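Local coordinates for protein putative endo-1,4-beta-xylanase (Bacteroides thetaiotaomicron VPI-5482, PDB 5MSX) that probably hydrolyses O-glycosidic bonds as a calcium-binding family 43 glycoside hydrolase, apparently an arabinofuranosidase acting on the plant pectin RGII, at residues F274-R286 and L337-E351. Sequence-based numbering, arbitrary orientation.
With EDO (1,2-ethanediol), chain B; EDO (1,2-ethanediol), chain U.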
loop_
_atom_site.group_PDB
_atom_site.type_symbol
_atom_site.label_atom_id
_atom_site.label_comp_id
_atom_site.label_asym_id
_atom_site.label_seq_id
_atom_site.Cartn_x
_atom_site.Cartn_y
_atom_site.Cartn_z
ATOM N N PHE C 274 -7.020 22.686 19.376
ATOM C CA PHE C 274 -7.745 23.262 18.235
ATOM C C PHE C 274 -6.886 24.415 17.697
ATOM O O PHE C 274 -6.548 25.340 18.442
ATOM C CB PHE C 274 -9.113 23.769 18.717
ATOM C CG PHE C 274 -9.902 24.505 17.681
ATOM C CD1 PHE C 274 -10.416 23.828 16.550
ATOM C CD2 PHE C 274 -10.163 25.864 17.822
ATOM C CE1 PHE C 274 -11.174 24.503 15.605
ATOM C CE2 PHE C 274 -10.927 26.549 16.870
ATOM C CZ PHE C 274 -11.426 25.883 15.765
ATOM N N ALA C 275 -6.506 24.338 16.429
ATOM C CA ALA C 275 -5.779 25.413 15.762
ATOM C C ALA C 275 -6.731 26.068 14.829
ATOM O O ALA C 275 -7.530 25.381 14.192
ATOM C CB ALA C 275 -4.634 24.862 14.979
ATOM N N TYR C 276 -6.648 27.393 14.716
ATOM C CA TYR C 276 -7.570 28.136 13.854
ATOM C C TYR C 276 -6.916 29.388 13.265
ATOM O O TYR C 276 -6.030 29.987 13.852
ATOM C CB TYR C 276 -8.829 28.518 14.620
ATOM C CG TYR C 276 -8.553 29.362 15.851
ATOM C CD1 TYR C 276 -8.144 28.772 17.043
ATOM C CD2 TYR C 276 -8.690 30.752 15.826
ATOM C CE1 TYR C 276 -7.887 29.548 18.170
ATOM C CE2 TYR C 276 -8.418 31.521 16.946
ATOM C CZ TYR C 276 -8.025 30.917 18.116
ATOM O OH TYR C 276 -7.765 31.679 19.250
ATOM N N LEU C 277 -7.380 29.774 12.094
ATOM C CA LEU C 277 -7.002 31.073 11.550
ATOM C C LEU C 277 -7.852 32.141 12.226
ATOM O O LEU C 277 -8.928 31.831 12.770
ATOM C CB LEU C 277 -7.157 31.089 10.018
ATOM C CG LEU C 277 -8.575 31.112 9.459
ATOM C CD1 LEU C 277 -9.222 32.501 9.510
ATOM C CD2 LEU C 277 -8.574 30.591 8.008
ATOM N N GLU C 278 -7.375 33.397 12.143
ATOM C CA GLU C 278 -8.051 34.544 12.714
ATOM C C GLU C 278 -8.048 35.643 11.648
ATOM O O GLU C 278 -7.137 35.690 10.811
ATOM C CB GLU C 278 -7.378 34.980 14.029
ATOM C CG GLU C 278 -8.249 35.858 14.960
ATOM C CD GLU C 278 -8.082 37.378 14.738
ATOM O OE1 GLU C 278 -8.869 38.157 15.371
ATOM O OE2 GLU C 278 -7.163 37.803 13.949
ATOM N N PHE C 279 -9.119 36.437 11.617
ATOM C CA PHE C 279 -9.337 37.497 10.590
ATOM C C PHE C 279 -8.091 38.354 10.264
ATOM O O PHE C 279 -7.835 38.690 9.107
ATOM C CB PHE C 279 -10.524 38.400 11.002
ATOM C CG PHE C 279 -10.807 39.515 10.022
ATOM C CD1 PHE C 279 -11.455 39.250 8.815
ATOM C CD2 PHE C 279 -10.415 40.824 10.303
ATOM C CE1 PHE C 279 -11.715 40.266 7.919
ATOM C CE2 PHE C 279 -10.668 41.849 9.401
ATOM C CZ PHE C 279 -11.324 41.574 8.209
ATOM N N GLY C 280 -7.316 38.680 11.291
ATOM C CA GLY C 280 -6.051 39.341 11.129
ATOM C C GLY C 280 -6.179 40.731 10.540
ATOM O O GLY C 280 -6.991 41.548 11.016
ATOM N N ARG C 281 -5.384 40.987 9.503
ATOM C CA ARG C 281 -5.360 42.286 8.862
ATOM C C ARG C 281 -6.227 42.311 7.606
ATOM O O ARG C 281 -5.958 43.129 6.710
ATOM C CB ARG C 281 -3.921 42.704 8.529
ATOM C CG ARG C 281 -3.029 42.946 9.733
ATOM C CD ARG C 281 -2.483 41.650 10.329
ATOM N NE ARG C 281 -1.303 41.878 11.143
ATOM C CZ ARG C 281 -0.821 41.009 12.035
ATOM N NH1 ARG C 281 -1.376 39.809 12.208
ATOM N NH2 ARG C 281 0.242 41.331 12.749
ATOM N N ARG C 282 -7.245 41.429 7.562
ATOM C CA ARG C 282 -8.218 41.283 6.459
ATOM C C ARG C 282 -7.638 40.504 5.271
ATOM O O ARG C 282 -6.435 40.426 5.118
ATOM C CB ARG C 282 -8.821 42.660 5.991
ATOM C CG ARG C 282 -8.302 43.216 4.659
ATOM C CD ARG C 282 -8.662 44.682 4.479
ATOM N NE ARG C 282 -10.107 44.914 4.577
ATOM C CZ ARG C 282 -10.962 44.863 3.557
ATOM N NH1 ARG C 282 -12.257 45.105 3.759
ATOM N NH2 ARG C 282 -10.547 44.583 2.322
ATOM N N SER C 283 -8.534 39.994 4.424
ATOM C CA SER C 283 -8.176 39.229 3.217
ATOM C C SER C 283 -7.187 38.109 3.621
ATOM O O SER C 283 -7.369 37.459 4.669
ATOM C CB SER C 283 -7.634 40.200 2.139
ATOM O OG SER C 283 -7.290 39.529 0.932
ATOM N N THR C 284 -6.115 37.926 2.859
ATOM C CA THR C 284 -5.160 36.851 3.113
ATOM C C THR C 284 -3.988 37.388 3.922
ATOM O O THR C 284 -2.846 37.260 3.513
ATOM C CB THR C 284 -4.655 36.248 1.780
ATOM O OG1 THR C 284 -4.275 37.306 0.910
ATOM C CG2 THR C 284 -5.723 35.439 1.088
ATOM N N ASN C 285 -4.276 38.008 5.053
ATOM C CA ASN C 285 -3.275 38.443 6.001
ATOM C C ASN C 285 -3.726 37.904 7.368
ATOM O O ASN C 285 -3.977 38.646 8.296
ATOM C CB ASN C 285 -3.162 39.972 6.012
ATOM C CG ASN C 285 -2.807 40.531 4.653
ATOM O OD1 ASN C 285 -1.774 40.222 4.113
ATOM N ND2 ASN C 285 -3.692 41.306 4.085
ATOM N N ARG C 286 -3.829 36.589 7.445
ATOM C CA ARG C 286 -4.318 35.899 8.627
ATOM C C ARG C 286 -3.135 35.307 9.374
ATOM O O ARG C 286 -2.082 35.059 8.801
ATOM C CB ARG C 286 -5.306 34.807 8.204
ATOM C CG ARG C 286 -6.493 35.358 7.435
ATOM C CD ARG C 286 -7.215 34.317 6.600
ATOM N NE ARG C 286 -6.400 33.785 5.503
ATOM C CZ ARG C 286 -6.857 32.892 4.623
ATOM N NH1 ARG C 286 -8.099 32.441 4.713
ATOM N NH2 ARG C 286 -6.081 32.444 3.652
ATOM N N LEU C 337 -1.461 50.890 10.559
ATOM C CA LEU C 337 -2.410 50.351 9.571
ATOM C C LEU C 337 -3.755 50.324 10.249
ATOM O O LEU C 337 -3.923 49.647 11.267
ATOM C CB LEU C 337 -1.995 48.921 9.176
ATOM C CG LEU C 337 -2.916 48.071 8.294
ATOM C CD1 LEU C 337 -3.121 48.728 6.938
ATOM C CD2 LEU C 337 -2.340 46.671 8.136
ATOM N N LYS C 338 -4.704 51.049 9.681
ATOM C CA LYS C 338 -6.058 51.104 10.163
ATOM C C LYS C 338 -6.787 50.034 9.346
ATOM O O LYS C 338 -7.014 50.214 8.151
ATOM C CB LYS C 338 -6.649 52.519 9.940
ATOM C CG LYS C 338 -5.936 53.646 10.704
ATOM C CD LYS C 338 -5.955 53.349 12.208
ATOM C CE LYS C 338 -5.565 54.479 13.163
ATOM N NZ LYS C 338 -6.123 54.216 14.544
ATOM N N ILE C 339 -7.097 48.899 9.977
ATOM C CA ILE C 339 -7.591 47.732 9.236
ATOM C C ILE C 339 -9.101 47.880 8.947
ATOM O O ILE C 339 -9.915 48.093 9.849
ATOM C CB ILE C 339 -7.267 46.425 9.977
ATOM C CG1 ILE C 339 -5.739 46.307 10.188
ATOM C CG2 ILE C 339 -7.793 45.220 9.211
ATOM C CD1 ILE C 339 -5.355 45.426 11.331
ATOM N N GLU C 340 -9.441 47.756 7.677
ATOM C CA GLU C 340 -10.816 47.868 7.221
ATOM C C GLU C 340 -11.523 46.531 7.487
ATOM O O GLU C 340 -11.004 45.476 7.125
ATOM C CB GLU C 340 -10.839 48.218 5.720
ATOM C CG GLU C 340 -11.874 49.251 5.326
ATOM C CD GLU C 340 -11.679 50.588 6.044
ATOM O OE1 GLU C 340 -10.591 51.190 5.970
ATOM O OE2 GLU C 340 -12.628 51.047 6.693
ATOM N N PRO C 341 -12.698 46.565 8.130
ATOM C CA PRO C 341 -13.471 45.330 8.290
ATOM C C PRO C 341 -13.987 44.802 6.956
ATOM O O PRO C 341 -13.830 45.472 5.932
ATOM C CB PRO C 341 -14.649 45.741 9.181
ATOM C CG PRO C 341 -14.726 47.225 9.092
ATOM C CD PRO C 341 -13.378 47.744 8.700
ATOM N N MET C 342 -14.598 43.618 6.983
ATOM C CA MET C 342 -15.135 42.992 5.778
ATOM C C MET C 342 -16.630 42.713 5.934
ATOM O O MET C 342 -17.420 43.279 5.213
ATOM C CB MET C 342 -14.339 41.736 5.432
ATOM C CG MET C 342 -14.479 41.313 3.979
ATOM S SD MET C 342 -13.292 42.108 2.871
ATOM C CE MET C 342 -11.833 41.149 3.261
ATOM N N LYS C 343 -17.007 41.872 6.888
ATOM C CA LYS C 343 -18.394 41.536 7.170
ATOM C C LYS C 343 -18.911 41.993 8.538
ATOM O O LYS C 343 -20.116 41.922 8.795
ATOM C CB LYS C 343 -18.551 40.024 7.076
ATOM C CG LYS C 343 -18.312 39.497 5.667
ATOM C CD LYS C 343 -18.619 38.011 5.610
ATOM C CE LYS C 343 -18.869 37.510 4.195
ATOM N NZ LYS C 343 -19.059 36.031 4.205
ATOM N N ASP C 344 -18.019 42.462 9.416
ATOM C CA ASP C 344 -18.390 42.848 10.788
ATOM C C ASP C 344 -17.972 44.299 10.975
ATOM O O ASP C 344 -16.791 44.568 11.253
ATOM C CB ASP C 344 -17.675 41.971 11.810
ATOM C CG ASP C 344 -18.143 42.210 13.232
ATOM O OD1 ASP C 344 -18.771 43.280 13.556
ATOM O OD2 ASP C 344 -17.872 41.281 14.031
ATOM N N PRO C 345 -18.931 45.237 10.861
ATOM C CA PRO C 345 -18.519 46.643 10.987
ATOM C C PRO C 345 -17.929 47.035 12.351
ATOM O O PRO C 345 -17.343 48.115 12.449
ATOM C CB PRO C 345 -19.796 47.446 10.640
ATOM C CG PRO C 345 -20.870 46.453 10.333
ATOM C CD PRO C 345 -20.399 45.086 10.728
ATOM N N THR C 346 -18.078 46.187 13.376
ATOM C CA THR C 346 -17.451 46.417 14.685
ATOM C C THR C 346 -15.996 45.942 14.808
ATOM O O THR C 346 -15.379 46.172 15.841
ATOM C CB THR C 346 -18.257 45.787 15.860
ATOM O OG1 THR C 346 -18.090 44.359 15.884
ATOM C CG2 THR C 346 -19.728 46.131 15.749
ATOM N N CYS C 347 -15.465 45.252 13.797
ATOM C CA CYS C 347 -14.084 44.776 13.842
ATOM C C CYS C 347 -13.113 45.863 13.367
ATOM O O CYS C 347 -12.754 45.922 12.190
ATOM C CB CYS C 347 -13.889 43.494 13.031
ATOM S SG CYS C 347 -12.159 42.946 13.050
ATOM N N LEU C 348 -12.654 46.679 14.314
ATOM C CA LEU C 348 -12.000 47.936 14.012
ATOM C C LEU C 348 -10.683 47.995 14.784
ATOM O O LEU C 348 -10.628 48.370 15.975
ATOM C CB LEU C 348 -12.930 49.073 14.395
ATOM C CG LEU C 348 -14.276 49.169 13.648
ATOM C CD1 LEU C 348 -15.276 50.102 14.350
ATOM C CD2 LEU C 348 -14.076 49.623 12.207
ATOM N N ARG C 349 -9.616 47.591 14.109
ATOM C CA ARG C 349 -8.331 47.439 14.739
ATOM C C ARG C 349 -7.272 48.238 14.035
ATOM O O ARG C 349 -7.386 48.561 12.862
ATOM C CB ARG C 349 -7.937 45.947 14.757
ATOM C CG ARG C 349 -8.948 45.116 15.527
ATOM C CD ARG C 349 -8.421 43.743 15.898
ATOM N NE ARG C 349 -8.345 42.842 14.763
ATOM C CZ ARG C 349 -8.253 41.512 14.870
ATOM N NH1 ARG C 349 -8.217 40.913 16.078
ATOM N NH2 ARG C 349 -8.199 40.770 13.760
ATOM N N THR C 350 -6.204 48.496 14.772
ATOM C CA THR C 350 -5.036 49.204 14.272
ATOM C C THR C 350 -3.791 48.386 14.601
ATOM O O THR C 350 -3.662 47.880 15.716
ATOM C CB THR C 350 -4.952 50.600 14.932
ATOM O OG1 THR C 350 -6.116 51.348 14.551
ATOM C CG2 THR C 350 -3.708 51.354 14.468
ATOM N N GLU C 351 -2.908 48.222 13.617
ATOM C CA GLU C 351 -1.610 47.593 13.822
ATOM C C GLU C 351 -0.523 48.663 13.792
ATOM O O GLU C 351 -0.484 49.477 12.863
ATOM C CB GLU C 351 -1.294 46.582 12.731
ATOM C CG GLU C 351 -0.026 45.789 13.062
ATOM C CD GLU C 351 0.350 44.707 12.037
ATOM O OE1 GLU C 351 -0.287 44.600 10.954
ATOM O OE2 GLU C 351 1.316 43.931 12.327
HETATM C C1 EDO B . -4.310 42.955 1.190
HETATM O O1 EDO B . -2.926 42.846 1.545
HETATM C C2 EDO B . -4.629 42.043 0.011
HETATM O O2 EDO B . -3.747 40.910 -0.052
HETATM C C1 EDO U . -8.802 30.264 0.690
HETATM O O1 EDO U . -9.757 29.784 1.649
HETATM C C2 EDO U . -7.395 29.975 1.152
HETATM O O2 EDO U . -7.350 30.057 2.566
HETATM O O HOH W 1 -8.606 43.647 12.177
#
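The type II' turn F279-R282, which follows the strand, lies against the two-stranded antiparallel hairpin 337-351, R281 closest to I339 along the backbones (CA to CA 5.9 Å). Three arginines clamp the two together; at 349 and 281 the planar, multi-donor guanidinium can take two carboxylate oxygens at once. R349 meets E278 end-on, NH1 to OE1 at 2.9 Å and NH2 to the syn lone pair of OE2, and its NH2 also reaches G280 O in the carbonyl plane at 3.1 Å. A water held by R349 NE and G280 O completes this grip. G280, with positive phi and a position where a CB would clash with N285 O, gives its N to E278 OE2. R281 holds E351 side-on, NE to OE1 and NH2 to OE2 (2.8 Å); both oxygens are approached from above the carboxylate plane. E351 OE2 also pairs with R366. R282, bent at chi3 (-57°), suits its place because two N-H groups at its guanidinium edge fit neighbouring carbonyls, NE to E340 O (2.8 Å) and NH1 to P341 O (2.7 Å), while M342 SD lies over one face. Between these polar grips the flat ring of F279, CG anti to the backbone N (chi1 179°), can meet I339, M342 and C347 together, C347 SG lying obliquely 4.7 Å from its centroid. A leucine in place of R349 would probably leave buried E278 without its charge partner across the contact and G280 O without this donor. The paired charges and gripped carbonyls probably fix how the turn sits on the hairpin, helping join the family 43 catalytic part to the following F5/8 type C part.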